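Local coordinates for phosphatidylserine synthase (Haemophilus influenzae, PDB 3HSI), which belongs to the phospholipase D superfamily, whose members are built on mixed beta sheets packed against helices, at residues K272-T278 and K299-V305; V352-D358 and R416-L422. All blocks are in the same frame, centred on the assembly; numbering follows the deposited sequence.

Interaction 1: K272-T278 and K299-V305; sequences KKLVICT and KRVEIIV
Glu-302 reaches across to Lys-273 and Val-275 on the sheet face it shares with them. Its CB lies 4.1 Å from Lys-273 CE. CG stands anti to the backbone N (chi1 178°), and the chain runs on extended, which sets it alongside Val-275, both pointing the same way; Glu-302 CD comes 4.2 Å from Val-275 CG1. At the tip, Glu-302 OE1 is 3.5 Å from Lys-273 CE and 3.9 Å from Lys-273 NZ, a long salt bridge, while its stronger partner is Arg-416; OE2 pairs with Arg-354. The carboxylate is buried, so these cations presumably offset its charge. The backbones beneath are parallel strands, 273-277 and 300-305, inclined by 9° and 4.6 Å apart at closest approach, and helix 285-296 connects them as a beta-alpha-beta crossover. Six N-H...O=C bonds link them in alternating directions, from Arg-300 N to Lys-272 O (2.8 Å) through to the longer Thr-278 N to Ile-304 O (3.3 Å). Further along the Glu-302 face, Cys-277 SG rests against Ile-304 CB. On the reverse face Leu-274 and Ile-276 meet Ile-291 of the connecting helix, with Ile-276 CD1 4.4 Å from Ile-303 CG1.

Interaction 2: V352-D358 and R416-L422; sequences VVRLWRD and RQHTKVL
Arg-354 lays its guanidinium between Val-421 and Arg-416, with Thr-419 at the edge. Val-421 CG2 sits 3.7 Å above the centre of one face, and Arg-416 CD 3.3 Å from the plane on the opposite face. In the plane, Arg-354 NH1 donates to Thr-419 OG1 at 2.8 Å, a bent bond (141° at the hydrogen). The threonine is itself positioned: chi1 of 67° places OG1 between its backbone N and carbonyl carbon, where the hydroxyl donates to Arg-416 O. The two guanidinium planes are turned 45° apart, and a shared anionic partner, Glu-302, probably lets the two lie so close.

A second group forms round His-418. Its CB lies over the five-membered ring of Trp-356, 3.8 Å from the centroid, a CH-pi contact. The imidazole in turn is stacked by the carboxylate of Asp-358, the planes parallel and Asp-358 CG 3.9 Å above the ring centre; Asp-358 OD2 is hydrogen-bonded to Tyr-170 OH. One water accepts from both Trp-356 NE1 and His-418 N, tying ring to backbone.

On the face away from Arg-354 and Trp-356, Leu-355 CD1 meets Leu-422 CD1 at 4.0 Å. Between the two faces, the backbones of the antiparallel strands 352-356 and 419-421 make reciprocal bonds between Leu-355 and Lys-420, a hydrogen-bonded pair. Strand 419-421 follows helix 405-415; strand 351-356 has strand 300-306 as its other neighbour, and helix 327-341 packs on Val-353, Leu-355 and Leu-422.

In the fold
Interactions 1 and 2 lie in series along the chain and in one mixed sheet, their centres about 12 Å apart. Strands 300-306 and 351-356 lie next to each other in it, giving the strand order 273-277, 300-306, 351-356, 419-421, the first three parallel and the last antiparallel; Val-301 O to Val-352 N, 2.8 Å, is a probable hydrogen bond at this seam. Glu-302 OE1 and Arg-416 NH2 connect the contacts by a 2.7 Å salt bridge. Packing joins them on both faces: Ile-304 CG2 meets Thr-419 CG2 at 3.9 Å on the Glu-302 face, and Val-305 CG2 meets Leu-355 CD2 at 3.7 Å on the other.

Interaction 1: K272-T278 and K299-V305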
loop_
_atom_site.group_PDB
_atom_site.type_symbol
_atom_site.label_atom_id
_atom_site.label_comp_id
_atom_site.label_asym_id
_atom_site.label_seq_id
_atom_site.Cartn_x
_atom_site.Cartn_y
_atom_site.Cartn_z
ATOM N N LYS C 272 -21.563 16.014 -22.602
ATOM C CA LYS C 272 -20.963 16.951 -23.550
ATOM C C LYS C 272 -19.495 17.262 -23.257
ATOM O O LYS C 272 -18.645 17.113 -24.134
ATOM C CB LYS C 272 -21.755 18.271 -23.569
ATOM C CG LYS C 272 -23.070 18.167 -24.309
ATOM C CD LYS C 272 -23.791 19.483 -24.317
ATOM C CE LYS C 272 -24.994 19.422 -25.238
ATOM N NZ LYS C 272 -24.690 19.786 -26.652
ATOM N N LYS C 273 -19.209 17.746 -22.047
ATOM C CA LYS C 273 -17.861 18.236 -21.721
ATOM C C LYS C 273 -17.482 17.929 -20.281
ATOM O O LYS C 273 -18.304 18.026 -19.372
ATOM C CB LYS C 273 -17.686 19.749 -22.050
ATOM C CG LYS C 273 -16.305 20.290 -21.657
ATOM C CD LYS C 273 -15.696 21.303 -22.652
ATOM C CE LYS C 273 -14.832 22.336 -21.930
ATOM N NZ LYS C 273 -15.749 23.406 -21.317
ATOM N N LEU C 274 -16.232 17.524 -20.104
ATOM C CA LEU C 274 -15.642 17.275 -18.800
ATOM C C LEU C 274 -14.492 18.219 -18.657
ATOM O O LEU C 274 -13.657 18.300 -19.542
ATOM C CB LEU C 274 -15.101 15.846 -18.738
ATOM C CG LEU C 274 -14.315 15.434 -17.497
ATOM C CD1 LEU C 274 -15.208 15.580 -16.270
ATOM C CD2 LEU C 274 -13.807 13.942 -17.657
ATOM N N VAL C 275 -14.445 18.929 -17.545
ATOM C CA VAL C 275 -13.270 19.730 -17.224
ATOM C C VAL C 275 -12.640 19.163 -15.971
ATOM O O VAL C 275 -13.334 18.842 -15.032
ATOM C CB VAL C 275 -13.638 21.236 -16.989
ATOM C CG1 VAL C 275 -12.382 22.072 -16.703
ATOM C CG2 VAL C 275 -14.385 21.798 -18.229
ATOM N N ILE C 276 -11.324 19.076 -15.942
ATOM C CA ILE C 276 -10.617 18.527 -14.794
ATOM C C ILE C 276 -9.450 19.435 -14.469
ATOM O O ILE C 276 -8.741 19.902 -15.374
ATOM C CB ILE C 276 -10.021 17.147 -15.149
ATOM C CG1 ILE C 276 -11.113 16.148 -15.537
ATOM C CG2 ILE C 276 -9.157 16.613 -13.996
ATOM C CD1 ILE C 276 -10.525 14.863 -16.242
ATOM N N CYS C 277 -9.284 19.736 -13.187
ATOM C CA CYS C 277 -8.059 20.353 -12.672
ATOM C C CYS C 277 -7.377 19.330 -11.802
ATOM O O CYS C 277 -8.022 18.687 -10.974
ATOM C CB CYS C 277 -8.390 21.576 -11.832
ATOM S SG CYS C 277 -8.581 23.058 -12.834
ATOM N N THR C 278 -6.077 19.171 -11.985
ATOM C CA THR C 278 -5.300 18.316 -11.116
ATOM C C THR C 278 -3.918 18.968 -11.038
ATOM O O THR C 278 -3.444 19.543 -12.050
ATOM C CB THR C 278 -5.241 16.826 -11.682
ATOM O OG1 THR C 278 -4.492 15.998 -10.794
ATOM C CG2 THR C 278 -4.574 16.755 -13.017
ATOM N N LYS C 299 -17.185 13.091 -26.657
ATOM C CA LYS C 299 -17.356 14.131 -25.636
ATOM C C LYS C 299 -16.101 14.991 -25.620
ATOM O O LYS C 299 -15.035 14.541 -26.039
ATOM C CB LYS C 299 -17.633 13.555 -24.242
ATOM C CG LYS C 299 -18.429 12.246 -24.184
ATOM C CD LYS C 299 -19.733 12.336 -24.921
ATOM C CE LYS C 299 -20.712 11.274 -24.484
ATOM N NZ LYS C 299 -22.016 11.787 -24.958
ATOM N N ARG C 300 -16.225 16.225 -25.158
ATOM C CA ARG C 300 -15.062 17.082 -25.016
ATOM C C ARG C 300 -14.454 16.934 -23.623
ATOM O O ARG C 300 -15.178 16.688 -22.645
ATOM C CB ARG C 300 -15.451 18.546 -25.222
ATOM C CG ARG C 300 -16.247 18.786 -26.485
ATOM C CD ARG C 300 -15.410 18.615 -27.704
ATOM N NE ARG C 300 -16.130 18.941 -28.925
ATOM C CZ ARG C 300 -16.433 18.066 -29.879
ATOM N NH1 ARG C 300 -16.084 16.785 -29.769
ATOM N NH2 ARG C 300 -17.077 18.472 -30.964
ATOM N N VAL C 301 -13.137 17.127 -23.549
ATOM C CA VAL C 301 -12.397 17.007 -22.307
ATOM C C VAL C 301 -11.359 18.110 -22.262
ATOM O O VAL C 301 -10.608 18.320 -23.225
ATOM C CB VAL C 301 -11.645 15.624 -22.174
ATOM C CG1 VAL C 301 -10.825 15.580 -20.843
ATOM C CG2 VAL C 301 -12.622 14.444 -22.295
ATOM N N GLU C 302 -11.329 18.805 -21.135
ATOM C CA GLU C 302 -10.340 19.821 -20.903
ATOM C C GLU C 302 -9.551 19.444 -19.638
ATOM O O GLU C 302 -10.123 19.202 -18.602
ATOM C CB GLU C 302 -11.039 21.185 -20.741
ATOM C CG GLU C 302 -10.076 22.309 -20.438
ATOM C CD GLU C 302 -10.761 23.650 -20.203
ATOM O OE1 GLU C 302 -12.018 23.732 -20.312
ATOM O OE2 GLU C 302 -10.032 24.640 -19.928
ATOM N N ILE C 303 -8.231 19.410 -19.722
ATOM C CA ILE C 303 -7.425 19.075 -18.558
ATOM C C ILE C 303 -6.464 20.207 -18.305
ATOM O O ILE C 303 -5.787 20.678 -19.233
ATOM C CB ILE C 303 -6.659 17.744 -18.770
ATOM C CG1 ILE C 303 -7.660 16.619 -19.099
ATOM C CG2 ILE C 303 -5.800 17.437 -17.519
ATOM C CD1 ILE C 303 -7.021 15.259 -19.556
ATOM N N ILE C 304 -6.443 20.687 -17.068
ATOM C CA ILE C 304 -5.586 21.797 -16.716
ATOM C C ILE C 304 -4.623 21.319 -15.643
ATOM O O ILE C 304 -5.045 20.915 -14.579
ATOM C CB ILE C 304 -6.417 23.018 -16.174
ATOM C CG1 ILE C 304 -7.656 23.243 -17.053
ATOM C CG2 ILE C 304 -5.529 24.270 -16.079
ATOM C CD1 ILE C 304 -8.569 24.542 -16.696
ATOM N N VAL C 305 -3.329 21.362 -15.934
ATOM C CA VAL C 305 -2.282 20.997 -14.978
ATOM C C VAL C 305 -1.228 22.075 -14.978
ATOM O O VAL C 305 -1.216 22.937 -15.857
ATOM C CB VAL C 305 -1.597 19.643 -15.358
ATOM C CG1 VAL C 305 -2.550 18.513 -15.114
ATOM C CG2 VAL C 305 -1.157 19.655 -16.820
#

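Interaction 2: V352-D358 and R416-L422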
loop_
_atom_site.group_PDB
_atom_site.type_symbol
_atom_site.label_atom_id
_atom_site.label_comp_id
_atom_site.label_asym_id
_atom_site.label_seq_id
_atom_site.Cartn_x
_atom_site.Cartn_y
_atom_site.Cartn_z
ATOM N N VAL C 352 -8.631 19.374 -24.894
ATOM C CA VAL C 352 -7.908 20.599 -24.625
ATOM C C VAL C 352 -6.995 20.342 -23.426
ATOM O O VAL C 352 -7.447 19.907 -22.366
ATOM C CB VAL C 352 -8.875 21.787 -24.349
ATOM C CG1 VAL C 352 -8.108 23.025 -23.817
ATOM C CG2 VAL C 352 -9.613 22.175 -25.660
ATOM N N VAL C 353 -5.707 20.579 -23.604
ATOM C CA VAL C 353 -4.770 20.384 -22.525
ATOM C C VAL C 353 -4.199 21.751 -22.273
ATOM O O VAL C 353 -3.687 22.374 -23.194
ATOM C CB VAL C 353 -3.666 19.356 -22.893
ATOM C CG1 VAL C 353 -2.531 19.354 -21.836
ATOM C CG2 VAL C 353 -4.268 17.966 -23.008
ATOM N N ARG C 354 -4.310 22.229 -21.046
ATOM C CA ARG C 354 -3.792 23.541 -20.722
ATOM C C ARG C 354 -2.708 23.436 -19.690
ATOM O O ARG C 354 -2.849 22.684 -18.726
ATOM C CB ARG C 354 -4.888 24.411 -20.131
ATOM C CG ARG C 354 -5.676 25.127 -21.143
ATOM C CD ARG C 354 -6.868 25.644 -20.427
ATOM N NE ARG C 354 -7.832 26.192 -21.357
ATOM C CZ ARG C 354 -7.761 27.400 -21.890
ATOM N NH1 ARG C 354 -6.748 28.228 -21.619
ATOM N NH2 ARG C 354 -8.725 27.776 -22.704
ATOM N N LEU C 355 -1.634 24.183 -19.892
ATOM C CA LEU C 355 -0.544 24.205 -18.938
ATOM C C LEU C 355 -0.492 25.559 -18.230
ATOM O O LEU C 355 -0.397 26.613 -18.891
ATOM C CB LEU C 355 0.784 23.952 -19.633
ATOM C CG LEU C 355 1.053 22.553 -20.218
ATOM C CD1 LEU C 355 2.425 22.573 -20.848
ATOM C CD2 LEU C 355 1.007 21.482 -19.157
ATOM N N TRP C 356 -0.522 25.508 -16.896
ATOM C CA TRP C 356 -0.491 26.714 -16.075
ATOM C C TRP C 356 0.942 27.038 -15.713
ATOM O O TRP C 356 1.720 26.141 -15.350
ATOM C CB TRP C 356 -1.328 26.521 -14.793
ATOM C CG TRP C 356 -1.537 27.767 -13.938
ATOM C CD1 TRP C 356 -2.631 28.612 -13.963
ATOM C CD2 TRP C 356 -0.666 28.265 -12.892
ATOM N NE1 TRP C 356 -2.477 29.605 -13.004
ATOM C CE2 TRP C 356 -1.282 29.433 -12.353
ATOM C CE3 TRP C 356 0.602 27.879 -12.411
ATOM C CZ2 TRP C 356 -0.699 30.195 -11.320
ATOM C CZ3 TRP C 356 1.193 28.622 -11.396
ATOM C CH2 TRP C 356 0.522 29.783 -10.841
ATOM N N ARG C 357 1.273 28.322 -15.792
ATOM C CA ARG C 357 2.591 28.794 -15.435
ATOM C C ARG C 357 2.546 30.303 -15.141
ATOM O O ARG C 357 1.969 31.045 -15.891
ATOM C CB ARG C 357 3.546 28.537 -16.587
ATOM C CG ARG C 357 4.993 28.858 -16.218
ATOM C CD ARG C 357 5.932 28.554 -17.353
ATOM N NE ARG C 357 7.270 28.821 -16.859
ATOM C CZ ARG C 357 8.413 28.472 -17.434
ATOM N NH1 ARG C 357 8.432 27.811 -18.588
ATOM N NH2 ARG C 357 9.555 28.802 -16.820
ATOM N N ASP C 358 3.168 30.722 -14.046
ATOM C CA ASP C 358 3.239 32.131 -13.655
ATOM C C ASP C 358 4.551 32.365 -12.886
ATOM O O ASP C 358 4.593 32.293 -11.654
ATOM C CB ASP C 358 2.032 32.497 -12.789
ATOM C CG ASP C 358 2.106 33.925 -12.241
ATOM O OD1 ASP C 358 2.758 34.776 -12.879
ATOM O OD2 ASP C 358 1.522 34.183 -11.162
ATOM N N ARG C 416 -7.865 29.985 -16.097
ATOM C CA ARG C 416 -7.217 29.855 -17.405
ATOM C C ARG C 416 -6.240 30.980 -17.742
ATOM O O ARG C 416 -5.497 30.864 -18.737
ATOM C CB ARG C 416 -8.286 29.785 -18.491
ATOM C CG ARG C 416 -9.062 28.465 -18.471
ATOM C CD ARG C 416 -10.075 28.439 -19.597
ATOM N NE ARG C 416 -10.918 27.254 -19.545
ATOM C CZ ARG C 416 -12.248 27.272 -19.413
ATOM N NH1 ARG C 416 -12.907 28.427 -19.295
ATOM N NH2 ARG C 416 -12.916 26.117 -19.360
ATOM N N GLN C 417 -6.243 32.059 -16.932
ATOM C CA GLN C 417 -5.456 33.263 -17.254
ATOM C C GLN C 417 -3.981 32.975 -17.470
ATOM O O GLN C 417 -3.401 33.483 -18.422
ATOM C CB GLN C 417 -5.587 34.387 -16.207
ATOM C CG GLN C 417 -6.941 35.101 -16.176
ATOM C CD GLN C 417 -7.228 35.841 -17.482
ATOM O OE1 GLN C 417 -6.311 36.258 -18.198
ATOM N NE2 GLN C 417 -8.509 35.966 -17.817
ATOM N N HIS C 418 -3.374 32.207 -16.572
ATOM C CA HIS C 418 -1.944 31.901 -16.680
ATOM C C HIS C 418 -1.676 30.584 -17.381
ATOM O O HIS C 418 -0.631 29.981 -17.145
ATOM C CB HIS C 418 -1.281 31.922 -15.308
ATOM C CG HIS C 418 -1.294 33.265 -14.656
ATOM N ND1 HIS C 418 -0.644 34.352 -15.191
ATOM C CD2 HIS C 418 -1.877 33.702 -13.514
ATOM C CE1 HIS C 418 -0.812 35.402 -14.407
ATOM N NE2 HIS C 418 -1.544 35.031 -13.372
ATOM N N THR C 419 -2.608 30.147 -18.245
ATOM C CA THR C 419 -2.459 28.889 -18.994
ATOM C C THR C 419 -2.218 29.097 -20.476
ATOM O O THR C 419 -2.575 30.118 -21.036
ATOM C CB THR C 419 -3.719 27.988 -18.944
ATOM O OG1 THR C 419 -4.788 28.645 -19.647
ATOM C CG2 THR C 419 -4.112 27.649 -17.501
ATOM N N LYS C 420 -1.646 28.088 -21.121
ATOM C CA LYS C 420 -1.607 28.062 -22.567
ATOM C C LYS C 420 -2.143 26.724 -23.027
ATOM O O LYS C 420 -1.908 25.689 -22.380
ATOM C CB LYS C 420 -0.170 28.236 -23.067
ATOM C CG LYS C 420 0.524 29.474 -22.523
ATOM C CD LYS C 420 1.903 29.627 -23.148
ATOM C CE LYS C 420 2.717 30.643 -22.372
ATOM N NZ LYS C 420 3.597 31.376 -23.298
ATOM N N VAL C 421 -2.832 26.746 -24.152
ATOM C CA VAL C 421 -3.378 25.559 -24.732
ATOM C C VAL C 421 -2.221 24.870 -25.469
ATOM O O VAL C 421 -1.550 25.458 -26.317
ATOM C CB VAL C 421 -4.568 25.903 -25.692
ATOM C CG1 VAL C 421 -4.983 24.697 -26.567
ATOM C CG2 VAL C 421 -5.757 26.393 -24.902
ATOM N N LEU C 422 -1.963 23.633 -25.122
ATOM C CA LEU C 422 -0.947 22.875 -25.833
ATOM C C LEU C 422 -1.478 22.542 -27.228
ATOM O O LEU C 422 -2.554 21.964 -27.355
ATOM C CB LEU C 422 -0.632 21.613 -25.050
ATOM C CG LEU C 422 0.751 21.038 -25.349
ATOM C CD1 LEU C 422 1.867 21.971 -24.788
ATOM C CD2 LEU C 422 0.852 19.631 -24.783
HETATM O O HOH W 1 -4.790 20.919 -26.293
HETATM O O HOH W 2 -4.401 31.380 -13.893
#